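Local structure of glycerol dehydrogenase (Bacillus coagulans, 6CSJ) at residues F11-D16 / I233-T238; V89-G94 / A114-S119; I5-K10 / S241-E246. The protein probably catalyses the NAD-dependent oxidation of glycerol and related polyols and, in this double mutant, has an acquired D-lactate dehydrogenase activity. The protein carries 2 engineered substitutions. All coordinates share one frame; numbering follows the deposited sequence.

Contact 1: residues F11-D16 / I233-T238; sequences FIQGPD and IIEANT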
# COMPACT_ATOMS: atom_id res chain seq x y z
N PHE A 11 -7.80 13.09 4.90
CA PHE A 11 -7.88 12.17 3.77
C PHE A 11 -9.08 12.62 2.94
O PHE A 11 -10.20 12.68 3.46
CB PHE A 11 -7.97 10.70 4.22
CG PHE A 11 -8.37 9.76 3.12
CD1 PHE A 11 -9.70 9.48 2.90
CD2 PHE A 11 -7.42 9.17 2.29
CE1 PHE A 11 -10.10 8.64 1.86
CE2 PHE A 11 -7.80 8.30 1.28
CZ PHE A 11 -9.14 8.04 1.06
N ILE A 12 -8.84 12.91 1.66
CA ILE A 12 -9.78 13.62 0.79
C ILE A 12 -9.98 12.81 -0.48
O ILE A 12 -9.00 12.47 -1.15
CB ILE A 12 -9.19 15.01 0.44
CG1 ILE A 12 -9.11 15.89 1.70
CG2 ILE A 12 -10.00 15.72 -0.65
CD1 ILE A 12 -7.94 16.85 1.65
N GLN A 13 -11.23 12.51 -0.82
CA GLN A 13 -11.52 11.62 -1.94
C GLN A 13 -12.72 12.09 -2.75
O GLN A 13 -13.74 12.48 -2.18
CB GLN A 13 -11.75 10.19 -1.43
CG GLN A 13 -12.05 9.17 -2.52
CD GLN A 13 -12.30 7.78 -1.99
OE1 GLN A 13 -11.65 7.35 -1.04
NE2 GLN A 13 -13.24 7.07 -2.59
N GLY A 14 -12.60 12.01 -4.06
CA GLY A 14 -13.67 12.41 -4.97
C GLY A 14 -13.17 12.50 -6.40
O GLY A 14 -11.96 12.53 -6.65
N PRO A 15 -14.11 12.54 -7.37
CA PRO A 15 -13.69 12.68 -8.77
C PRO A 15 -13.19 14.10 -9.07
O PRO A 15 -13.76 15.08 -8.55
CB PRO A 15 -14.96 12.34 -9.57
CG PRO A 15 -16.09 12.59 -8.65
CD PRO A 15 -15.58 12.57 -7.22
N ASP A 16 -12.09 14.19 -9.84
CA ASP A 16 -11.52 15.47 -10.29
C ASP A 16 -10.99 16.37 -9.14
O ASP A 16 -10.94 17.59 -9.26
CB ASP A 16 -12.56 16.21 -11.16
CG ASP A 16 -11.94 17.07 -12.26
OD1 ASP A 16 -10.71 17.01 -12.53
OD2 ASP A 16 -12.72 17.83 -12.86
N ILE A 233 -14.05 1.04 -2.54
CA ILE A 233 -12.83 0.24 -2.65
C ILE A 233 -11.58 1.12 -2.58
O ILE A 233 -10.61 0.75 -1.94
CB ILE A 233 -12.84 -0.65 -3.92
CG1 ILE A 233 -13.74 -1.87 -3.70
CG2 ILE A 233 -11.44 -1.08 -4.35
CD1 ILE A 233 -13.32 -2.83 -2.59
N ILE A 234 -11.61 2.28 -3.24
CA ILE A 234 -10.48 3.21 -3.16
C ILE A 234 -10.25 3.66 -1.71
O ILE A 234 -9.12 3.68 -1.25
CB ILE A 234 -10.65 4.39 -4.14
CG1 ILE A 234 -10.38 3.87 -5.57
CG2 ILE A 234 -9.70 5.54 -3.79
CD1 ILE A 234 -10.66 4.86 -6.68
N GLU A 235 -11.33 3.98 -0.99
CA GLU A 235 -11.24 4.33 0.43
C GLU A 235 -10.68 3.14 1.24
O GLU A 235 -9.79 3.31 2.07
CB GLU A 235 -12.60 4.77 0.99
CG GLU A 235 -12.50 5.30 2.42
CD GLU A 235 -13.83 5.53 3.13
OE1 GLU A 235 -14.87 5.76 2.47
OE2 GLU A 235 -13.81 5.49 4.38
N ALA A 236 -11.21 1.93 0.98
CA ALA A 236 -10.75 0.73 1.69
C ALA A 236 -9.28 0.38 1.42
O ALA A 236 -8.52 0.07 2.35
CB ALA A 236 -11.65 -0.45 1.35
N ASN A 237 -8.89 0.43 0.14
CA ASN A 237 -7.51 0.18 -0.28
C ASN A 237 -6.50 1.17 0.29
O ASN A 237 -5.32 0.84 0.40
CB ASN A 237 -7.40 0.22 -1.81
CG ASN A 237 -7.99 -1.01 -2.48
OD1 ASN A 237 -8.63 -1.85 -1.83
ND2 ASN A 237 -7.79 -1.13 -3.79
N THR A 238 -6.95 2.38 0.64
CA THR A 238 -6.05 3.47 1.01
C THR A 238 -6.18 3.87 2.48
O THR A 238 -5.26 3.66 3.27
CB THR A 238 -6.26 4.68 0.09
OG1 THR A 238 -6.27 4.23 -1.28
CG2 THR A 238 -5.14 5.69 0.26
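Phe11 and Gln13 meet Ile234, Glu235 and Thr238 where strand 11-14 runs almost antiparallel to helix 233-238, at 154° with the two axes 10.0 Å apart. Such a gap has to be bridged by side chains, and both strand residues project toward the helix. Gln13 is fully stretched, CG anti to the backbone N (chi1 -180°), which carries its amide up to the first turn of the segment. There OE1 lies 3.4 Å from Glu235 CB and 3.8 Å from Ile234 CG2; it is also near the Glu235 N-H, but the angle is too poor for a bond. The amide is held instead through NE2, which donates to the carbonyl of Glu231 on the same helix. Phe11 meets the helix obliquely, with CE2 3.9 Å from Thr238 CG2 and CE1 4.2 Å from Glu235 CG. With OG1 donating to Ile234 O at 2.9 Å, Thr238 presents CG2 to the ring. Met152 of strand 149-153, the next strand of the sheet, touches Phe11, Gln13 and Thr238. Thr154 of helix 154-158 packs on Gln13 and Ile234, Leu165 of helix 162-173 packs on Ile234, and the Phe11 ring meets that of Tyr239 with the planes at about 45°.

Contact 2: residues V89-G94 / A114-S119; sequences VGIGGG and APTIAS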
# COMPACT_ATOMS: atom_id res chain seq x y z
N VAL A 89 4.11 18.60 -2.69
CA VAL A 89 3.08 17.73 -3.23
C VAL A 89 3.76 16.66 -4.07
O VAL A 89 4.64 16.98 -4.87
CB VAL A 89 2.06 18.50 -4.09
CG1 VAL A 89 0.95 17.56 -4.58
CG2 VAL A 89 1.48 19.68 -3.32
N GLY A 90 3.34 15.41 -3.89
CA GLY A 90 3.74 14.30 -4.75
C GLY A 90 2.51 13.78 -5.46
O GLY A 90 1.47 13.61 -4.83
N ILE A 91 2.63 13.54 -6.76
CA ILE A 91 1.53 13.03 -7.58
C ILE A 91 2.06 11.88 -8.41
O ILE A 91 2.98 12.05 -9.21
CB ILE A 91 0.94 14.13 -8.52
CG1 ILE A 91 0.65 15.43 -7.73
CG2 ILE A 91 -0.34 13.64 -9.20
CD1 ILE A 91 0.12 16.57 -8.58
N GLY A 92 1.49 10.69 -8.22
CA GLY A 92 1.93 9.50 -8.96
C GLY A 92 1.93 8.24 -8.12
O GLY A 92 1.12 8.08 -7.22
N GLY A 93 2.85 7.34 -8.46
CA GLY A 93 3.04 6.08 -7.77
C GLY A 93 3.85 6.22 -6.50
O GLY A 93 4.31 7.33 -6.15
N GLY A 94 4.05 5.09 -5.82
CA GLY A 94 4.71 5.03 -4.52
C GLY A 94 6.06 5.71 -4.41
O GLY A 94 6.33 6.40 -3.42
N ALA A 114 -0.78 12.51 -3.51
CA ALA A 114 -1.91 12.35 -4.40
C ALA A 114 -1.64 11.18 -5.33
O ALA A 114 -1.13 11.37 -6.43
CB ALA A 114 -2.15 13.64 -5.18
N PRO A 115 -1.97 9.95 -4.89
CA PRO A 115 -1.72 8.78 -5.74
C PRO A 115 -2.57 8.81 -6.99
O PRO A 115 -3.72 9.28 -6.95
CB PRO A 115 -2.12 7.58 -4.86
CG PRO A 115 -2.25 8.11 -3.48
CD PRO A 115 -2.58 9.57 -3.60
N THR A 116 -1.99 8.36 -8.10
CA THR A 116 -2.70 8.18 -9.35
C THR A 116 -3.18 6.74 -9.54
O THR A 116 -3.78 6.41 -10.57
CB THR A 116 -1.80 8.58 -10.53
OG1 THR A 116 -0.59 7.83 -10.47
CG2 THR A 116 -1.47 10.05 -10.48
N ILE A 117 -2.89 5.88 -8.56
CA ILE A 117 -3.34 4.48 -8.52
C ILE A 117 -3.68 4.15 -7.07
O ILE A 117 -3.25 4.86 -6.15
CB ILE A 117 -2.24 3.51 -9.03
CG1 ILE A 117 -1.04 3.45 -8.04
CG2 ILE A 117 -1.82 3.90 -10.45
CD1 ILE A 117 0.24 2.85 -8.59
N ALA A 118 -4.45 3.09 -6.87
CA ALA A 118 -4.86 2.65 -5.53
C ALA A 118 -4.53 1.16 -5.40
O ALA A 118 -5.41 0.32 -5.25
CB ALA A 118 -6.33 2.92 -5.31
N SER A 119 -3.22 0.88 -5.43
CA SER A 119 -2.67 -0.47 -5.50
C SER A 119 -1.96 -0.95 -4.22
O SER A 119 -1.59 -2.12 -4.14
CB SER A 119 -1.67 -0.53 -6.66
OG SER A 119 -0.62 0.39 -6.46
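Ile91 and Thr116 are set by their first torsions to meet over the strand ends. In Ile91, chi1 of -49° places CG2 opposite the backbone N, and this branch comes 4.0 Å from Thr116 CG2, the two side chains crossing at about a right angle. In Thr116, chi1 of 55° tucks OG1 between the backbone N and the carbonyl carbon and brings it 3.4 Å from Gly92 CA, a close approach to a residue that has no side chain. Beneath them the backbones pair as parallel strands, Ile91 beside Ala114 and Gly92 beside Pro115. Ala114 N donates to Gly90 O at 2.8 Å. Gly92 N then donates to Ala114 O at 3.2 Å. The third bond, Thr116 N to Gly92 O, is equally long, and its donor sits well above the carbonyl plane as the strands give way to loops. CA-H groups of Ile91 and Pro115 make further contacts to Ala114 O and Gly92 O. This is a beta-alpha-beta unit of a Rossmann-like domain: Gly93 is the N-cap of helix 94-106, which leads back to strand 111-115. The glycine-rich turn at the carboxyl end of the strand leaves little but backbone before the helix start, consistent with the dinucleotide-binding turn of this family, where such N-H groups and the helix end would receive a pyrophosphate.

Contact 3: residues I5-K10 / S241-E246; sequences ITSPSK and SGIGSE. Engineered in segment 241-246: Ser245 (natural residue Phe).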
# COMPACT_ATOMS: atom_id res chain seq x y z
N ILE A 5 -2.90 5.41 17.77
CA ILE A 5 -3.42 5.40 16.39
C ILE A 5 -2.91 6.67 15.74
O ILE A 5 -2.96 7.75 16.34
CB ILE A 5 -4.96 5.26 16.30
CG1 ILE A 5 -5.42 5.15 14.83
CG2 ILE A 5 -5.70 6.39 17.00
CD1 ILE A 5 -6.86 4.72 14.67
N THR A 6 -2.37 6.52 14.53
CA THR A 6 -1.85 7.63 13.75
C THR A 6 -2.61 7.74 12.44
O THR A 6 -3.19 6.76 11.96
CB THR A 6 -0.36 7.45 13.44
OG1 THR A 6 -0.19 6.38 12.51
CG2 THR A 6 0.43 7.17 14.69
N SER A 7 -2.59 8.94 11.86
CA SER A 7 -3.36 9.23 10.66
C SER A 7 -2.79 10.42 9.90
O SER A 7 -2.14 11.30 10.49
CB SER A 7 -4.81 9.53 11.07
OG SER A 7 -5.63 9.93 9.99
N PRO A 8 -3.04 10.46 8.57
CA PRO A 8 -2.94 11.75 7.89
C PRO A 8 -3.87 12.75 8.55
O PRO A 8 -4.86 12.35 9.15
CB PRO A 8 -3.43 11.45 6.47
CG PRO A 8 -3.29 9.98 6.31
CD PRO A 8 -3.45 9.38 7.66
N SER A 9 -3.53 14.03 8.49
CA SER A 9 -4.36 15.06 9.08
C SER A 9 -5.70 15.17 8.34
O SER A 9 -6.72 15.45 8.96
CB SER A 9 -3.64 16.40 9.12
OG SER A 9 -4.41 17.32 9.89
N LYS A 10 -5.67 14.96 7.03
CA LYS A 10 -6.88 14.92 6.21
C LYS A 10 -6.73 13.86 5.12
O LYS A 10 -5.66 13.74 4.51
CB LYS A 10 -7.15 16.27 5.54
CG LYS A 10 -7.21 17.46 6.48
CD LYS A 10 -7.87 18.65 5.80
CE LYS A 10 -7.61 19.96 6.55
NZ LYS A 10 -8.05 19.98 7.97
N SER A 241 -7.31 0.39 4.99
CA SER A 241 -6.17 -0.53 5.00
C SER A 241 -4.88 0.14 5.52
O SER A 241 -4.07 -0.51 6.17
CB SER A 241 -5.92 -1.08 3.60
OG SER A 241 -4.83 -1.98 3.59
N GLY A 242 -4.70 1.42 5.19
CA GLY A 242 -3.55 2.19 5.65
C GLY A 242 -3.49 2.38 7.15
O GLY A 242 -2.47 2.07 7.78
N ILE A 243 -4.58 2.87 7.73
CA ILE A 243 -4.67 3.02 9.20
C ILE A 243 -4.72 1.64 9.86
O ILE A 243 -4.07 1.41 10.89
CB ILE A 243 -5.90 3.86 9.65
CG1 ILE A 243 -5.96 5.23 8.93
CG2 ILE A 243 -5.90 4.07 11.16
CD1 ILE A 243 -4.65 5.98 8.85
N GLY A 244 -5.46 0.72 9.25
CA GLY A 244 -5.60 -0.64 9.76
C GLY A 244 -4.29 -1.38 9.90
O GLY A 244 -4.06 -2.03 10.91
N SER A 245 -3.41 -1.28 8.90
CA SER A 245 -2.15 -2.00 8.97
C SER A 245 -1.10 -1.26 9.80
O SER A 245 -0.46 -1.86 10.66
CB SER A 245 -1.62 -2.38 7.58
OG SER A 245 -1.50 -1.25 6.77
N GLU A 246 -0.94 0.04 9.58
CA GLU A 246 0.04 0.82 10.33
C GLU A 246 -0.28 0.95 11.82
O GLU A 246 0.63 0.87 12.64
CB GLU A 246 0.24 2.22 9.71
CG GLU A 246 1.42 2.99 10.31
CD GLU A 246 1.52 4.42 9.80
OE1 GLU A 246 0.53 5.18 9.92
OE2 GLU A 246 2.60 4.80 9.29
O HOH W 1 -1.91 4.82 10.89
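The flat carboxylate of Glu246 is met from two directions. Thr6 OG1 stands above one of its faces, 2.9 Å from OE1, whereas a water comes at OE1 from beyond the oxygen. This water donates twice, to Glu246 OE1 at 2.7 Å and to Thr6 O at 2.6 Å, and thereby ties the helix to the backbone of the N-terminal segment. Outside the contact, Asn146 ND2 also donates to OE1 and the backbone N of Ala126 to OE2, so both oxygens are engaged and the rotation of the group is probably well fixed. The other flat group is the peptide after Thr6: Ile243 CD1 comes up to its oxygen, at 3.5 Å, rather than over the plane. Here the chain on its way into strand 10-14, at the border of the parallel sheet, passes against helix 228-248, so that the nucleotide-binding domain and the helical domain of the iron-containing alcohol dehydrogenase family are in touch. Ile243 is the apolar centre of the join. Its two ends diverge: CD1 meets CD of the Pro8 ring at 3.8 Å, and CG2, anti to the backbone N, takes Ile5 CD1 at 3.7 Å, with Leu202 of helix 197-221 also touching the side chain. Ser7 OG donates to Pro8 O at 2.7 Å, on a lone pair in the carbonyl plane, and is also hydrogen-bonded to Tyr239 OH. Within the helix, the engineered Ser245 (Phe in the natural sequence) donates from OG to Ser241 O, which also accepts the Ser245 N-H.

Contacts 1 and 3 follow one another along the same pair of elements, the N-terminal segment that becomes strand 10-14 and helix 228-248; their centres are about 13 Å apart, and a probable helix hydrogen bond from Ser241 N to Ala236 O, 2.9 Å, joins them. Contact 2 lies within the sheet, its centre about 12 Å from that of contact 1, and reaches the helix where Asn237 ND2 lies 3.1 Å from Ala118 O, a probable hydrogen bond. It does not touch contact 3, nearest atoms about 8 Å apart. In this family the active site lies between the two domains; the glycine turn of contact 2 would probably face a bound cofactor, while contacts 1 and 3 join the domains.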